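Local coordinates for protein alcohol dehydrogenase IV (PDB 3IV7) that probably reduces maleylacetate with a nicotinamide cofactor, as a member of the iron-containing alcohol dehydrogenase family, at residues V164-S167 / V168-L172; A257-H260 / A261-P265. All blocks are in the same frame, centred on the assembly; numbering follows the deposited sequence.

Contact 1. Residues V164-S167 / V168-L172; sequences VEMS and VASGL
Val-164 and Val-168 meet across the opening turn of helix 164-181, the first helix of the all-helical C-terminal half of this iron-containing alcohol dehydrogenase fold, entered after strand 151-154, the last in sequence of the parallel sheet. Four successive i to i+4 bonds tie the two halves of this alpha-helical stretch together, from Val-168 N on Val-164 O (2.8 Å) to Gly-171 N on Ser-167 O (2.8 Å). The carbonyl approach changes along the way. Val-168 N lies nearly along the C=O axis of its acceptor, whereas Gly-171 N is tilted 34° from the carbonyl plane of Ser-167.

On one flank the two valines cross obliquely, with Val-164 CG1 4.1 Å from Val-168 CG2. CG1 of Val-164 stands anti to its own nitrogen (chi1 176°) to make this contact, and Val-168 CG2 also rests 3.3 Å from Val-164 O. Both valines pack on Val-210 of helix 189-211. On another flank the selenomethionine Met-166 starts away from 168-172, but a bend at chi2 (57°) returns its terminal methyl, so that CE lies 4.0 Å from Ser-170 CB. That CB also lies 3.1 Å from Met-166 O, the acceptor of Ser-170 N.

Further out, the two serine hydroxyls fix the helix to different surroundings. Ser-170 OG takes a hydrogen bond from Tyr-122 N, tying the helix to the segment that follows strand 115-119 of the parallel sheet. Buried Ser-167 OG has two partners: it hydrogen-bonds to Pro-163 O, one turn earlier, and it also accepts a bond from Arg-219 NH1.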
loop_
_atom_site.group_PDB
_atom_site.type_symbol
_atom_site.label_atom_id
_atom_site.label_comp_id
_atom_site.label_asym_id
_atom_site.label_seq_id
_atom_site.Cartn_x
_atom_site.Cartn_y
_atom_site.Cartn_z
ATOM N N VAL A 164 10.840 27.135 -7.193
ATOM C CA VAL A 164 11.664 26.381 -6.234
ATOM C C VAL A 164 11.187 26.566 -4.782
ATOM O O VAL A 164 11.016 25.598 -4.052
ATOM C CB VAL A 164 13.145 26.760 -6.328
ATOM C CG1 VAL A 164 13.933 26.034 -5.267
ATOM C CG2 VAL A 164 13.701 26.444 -7.741
ATOM N N GLU A 165 10.931 27.794 -4.382
ATOM C CA GLU A 165 10.469 28.043 -3.002
ATOM C C GLU A 165 9.182 27.296 -2.676
ATOM O O GLU A 165 9.112 26.584 -1.674
ATOM C CB GLU A 165 10.326 29.554 -2.742
ATOM C CG GLU A 165 11.658 30.232 -2.717
ATOM C CD GLU A 165 11.590 31.713 -2.314
ATOM O OE1 GLU A 165 10.472 32.277 -2.233
ATOM O OE2 GLU A 165 12.669 32.296 -2.061
HETATM N N MSE A 166 8.178 27.409 -3.540
HETATM C CA MSE A 166 6.936 26.642 -3.353
HETATM C C MSE A 166 7.182 25.124 -3.412
HETATM O O MSE A 166 6.596 24.366 -2.633
HETATM C CB MSE A 166 5.890 27.050 -4.397
HETATM C CG MSE A 166 4.592 26.269 -4.331
HETATM SE SE MSE A 166 3.684 26.358 -2.550
HETATM C CE MSE A 166 2.143 25.121 -2.944
ATOM N N SER A 167 8.069 24.693 -4.323
ATOM C CA SER A 167 8.380 23.285 -4.493
ATOM C C SER A 167 8.967 22.731 -3.192
ATOM O O SER A 167 8.606 21.629 -2.742
ATOM C CB SER A 167 9.396 23.078 -5.640
ATOM O OG SER A 167 8.912 23.512 -6.901
ATOM N N VAL A 168 9.906 23.478 -2.615
ATOM C CA VAL A 168 10.538 23.080 -1.350
ATOM C C VAL A 168 9.514 23.087 -0.184
ATOM O O VAL A 168 9.396 22.116 0.546
ATOM C CB VAL A 168 11.758 23.993 -1.030
ATOM C CG1 VAL A 168 12.277 23.750 0.368
ATOM C CG2 VAL A 168 12.858 23.755 -2.037
ATOM N N ALA A 169 8.773 24.174 -0.033
ATOM C CA ALA A 169 7.810 24.259 1.051
ATOM C C ALA A 169 6.765 23.182 0.917
ATOM O O ALA A 169 6.441 22.509 1.902
ATOM C CB ALA A 169 7.166 25.631 1.115
ATOM N N SER A 170 6.248 22.988 -0.301
ATOM C CA SER A 170 5.233 21.955 -0.534
ATOM C C SER A 170 5.825 20.579 -0.340
ATOM O O SER A 170 5.162 19.686 0.196
ATOM C CB SER A 170 4.593 22.063 -1.942
ATOM O OG SER A 170 3.595 21.050 -2.121
ATOM N N GLY A 171 7.056 20.374 -0.776
ATOM C CA GLY A 171 7.724 19.056 -0.541
ATOM C C GLY A 171 7.863 18.734 0.943
ATOM O O GLY A 171 7.714 17.585 1.371
ATOM N N LEU A 172 8.136 19.756 1.742
ATOM C CA LEU A 172 8.276 19.563 3.183
ATOM C C LEU A 172 6.915 19.350 3.826
ATOM O O LEU A 172 6.819 18.709 4.869
ATOM C CB LEU A 172 9.017 20.747 3.803
ATOM C CG LEU A 172 10.505 20.821 3.395
ATOM C CD1 LEU A 172 11.118 22.142 3.830
ATOM C CD2 LEU A 172 11.309 19.660 3.971
#

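Contact 2. Residues A257-H260 / A261-P265; sequences AQTH and ATVLP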
loop_
_atom_site.group_PDB
_atom_site.type_symbol
_atom_site.label_atom_id
_atom_site.label_comp_id
_atom_site.label_asym_id
_atom_site.label_seq_id
_atom_site.Cartn_x
_atom_site.Cartn_y
_atom_site.Cartn_z
ATOM N N ALA A 257 1.829 25.650 2.836
ATOM C CA ALA A 257 3.073 24.873 2.655
ATOM C C ALA A 257 4.197 25.360 3.589
ATOM O O ALA A 257 4.867 24.555 4.247
ATOM C CB ALA A 257 3.534 24.931 1.144
ATOM N N GLN A 258 4.366 26.683 3.675
ATOM C CA GLN A 258 5.366 27.282 4.554
ATOM C C GLN A 258 5.133 26.948 6.037
ATOM O O GLN A 258 6.085 26.790 6.793
ATOM C CB GLN A 258 5.412 28.800 4.389
ATOM C CG GLN A 258 6.044 29.280 3.084
ATOM C CD GLN A 258 5.138 29.092 1.875
ATOM O OE1 GLN A 258 3.929 28.815 2.009
ATOM N NE2 GLN A 258 5.721 29.197 0.691
ATOM N N THR A 259 3.877 26.890 6.457
ATOM C CA THR A 259 3.570 26.615 7.850
ATOM C C THR A 259 3.958 25.169 8.160
ATOM O O THR A 259 4.630 24.888 9.151
ATOM C CB THR A 259 2.077 26.847 8.161
ATOM O OG1 THR A 259 1.781 28.252 8.041
ATOM C CG2 THR A 259 1.750 26.389 9.560
ATOM N N HIS A 260 3.561 24.261 7.287
ATOM C CA HIS A 260 3.938 22.868 7.434
ATOM C C HIS A 260 5.465 22.731 7.452
ATOM O O HIS A 260 6.010 22.090 8.330
ATOM C CB HIS A 260 3.348 22.026 6.312
ATOM C CG HIS A 260 1.935 21.631 6.553
ATOM N ND1 HIS A 260 1.597 20.484 7.231
ATOM C CD2 HIS A 260 0.769 22.271 6.284
ATOM C CE1 HIS A 260 0.281 20.400 7.316
ATOM N NE2 HIS A 260 -0.243 21.479 6.764
ATOM N N ALA A 261 6.140 23.403 6.511
ATOM C CA ALA A 261 7.576 23.330 6.413
ATOM C C ALA A 261 8.238 23.812 7.672
ATOM O O ALA A 261 9.151 23.162 8.186
ATOM C CB ALA A 261 8.089 24.131 5.202
ATOM N N THR A 262 7.755 24.928 8.191
ATOM C CA THR A 262 8.336 25.558 9.367
ATOM C C THR A 262 8.103 24.766 10.647
ATOM O O THR A 262 9.015 24.581 11.438
ATOM C CB THR A 262 7.793 26.975 9.554
ATOM O OG1 THR A 262 8.076 27.750 8.383
ATOM C CG2 THR A 262 8.422 27.657 10.812
ATOM N N VAL A 263 6.886 24.279 10.826
ATOM C CA VAL A 263 6.503 23.607 12.063
ATOM C C VAL A 263 7.131 22.206 12.231
ATOM O O VAL A 263 7.483 21.801 13.359
ATOM C CB VAL A 263 4.968 23.524 12.172
ATOM C CG1 VAL A 263 4.559 22.591 13.294
ATOM C CG2 VAL A 263 4.388 24.930 12.389
ATOM N N LEU A 264 7.292 21.489 11.111
ATOM C CA LEU A 264 7.775 20.104 11.116
ATOM C C LEU A 264 9.009 19.824 11.980
ATOM O O LEU A 264 8.969 18.946 12.833
ATOM C CB LEU A 264 8.003 19.624 9.680
ATOM C CG LEU A 264 8.613 18.213 9.521
ATOM C CD1 LEU A 264 7.771 17.149 10.232
ATOM C CD2 LEU A 264 8.798 17.877 8.023
ATOM N N PRO A 265 10.112 20.568 11.773
ATOM C CA PRO A 265 11.291 20.237 12.585
ATOM C C PRO A 265 11.084 20.387 14.082
ATOM O O PRO A 265 11.733 19.693 14.868
ATOM C CB PRO A 265 12.327 21.227 12.105
ATOM C CG PRO A 265 11.480 22.389 11.487
ATOM C CD PRO A 265 10.362 21.706 10.864
#
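The carbonyls of Ala-257 to His-260 accept the N-H groups of Ala-261 to Leu-264 in regular alpha-helical order, after which Pro-265, having no N-H to give, breaks the series and helix 256-271 kinks. The first of these bonds, Ala-261 N to Ala-257 O, measures 2.8 Å. The last, Leu-264 N to His-260 O, measures 3.1 Å.

Thr-262 adds a side-chain bond to this backbone pattern. Its OG1 donates to Gln-258 O at 2.7 Å, while its own N reaches the same oxygen at 2.9 Å from the opposite face of the carbonyl plane. The torsion at chi1 (-58°) swings the hydroxyl back beside the backbone N, within range of the previous turn. Gln-258 O is thus gripped twice by a single residue, and the buried hydroxyl is satisfied inside the helix. Thr-259 uses its hydroxyl similarly on Pro-255 O; with OG1 beside the backbone N, CG2 is left anti to it. The Thr-259 and Val-263 side chains lie side by side, pointing the same way, with CG2 of Thr-259 4.1 Å from CG2 of Val-263.

His-260 ND1 is hydrogen-bonded to NE2 of His-241, and its ring meets those of His-241 and His-256. His-256 corresponds in sequence to a metal-binding histidine of metal-dependent relatives, so the cluster probably borders the catalytic cleft. Helix 240-250 receives Thr-259, His-260 and Val-263; helix 164-181 packs on Ala-257, Gln-258, His-260 and Ala-261; helix 291-301 lies against Leu-264 and Pro-265.

How the contacts relate
Contacts 1 and 2 lie on two packed helices, 164-181 and 256-271, with centres about 10 Å apart. Ala-257 CB fits against the backbone of the first helix, 3.6 Å from Ser-170 N. One turn on, Leu-172 CB meets Ala-261 CB at 3.8 Å, and Leu-172 O lies at the same 3.8 Å from Leu-264 CD2. The contacts are all packing, with alanine methyls and leucine side chains against the neighbouring helix. Beyond them, Asn-173, the residue after contact 1, touches His-260 of contact 2. Metal-dependent relatives carry their metal site in this helical domain, and the His-241, His-256 and His-260 cluster probably lies near the equivalent place.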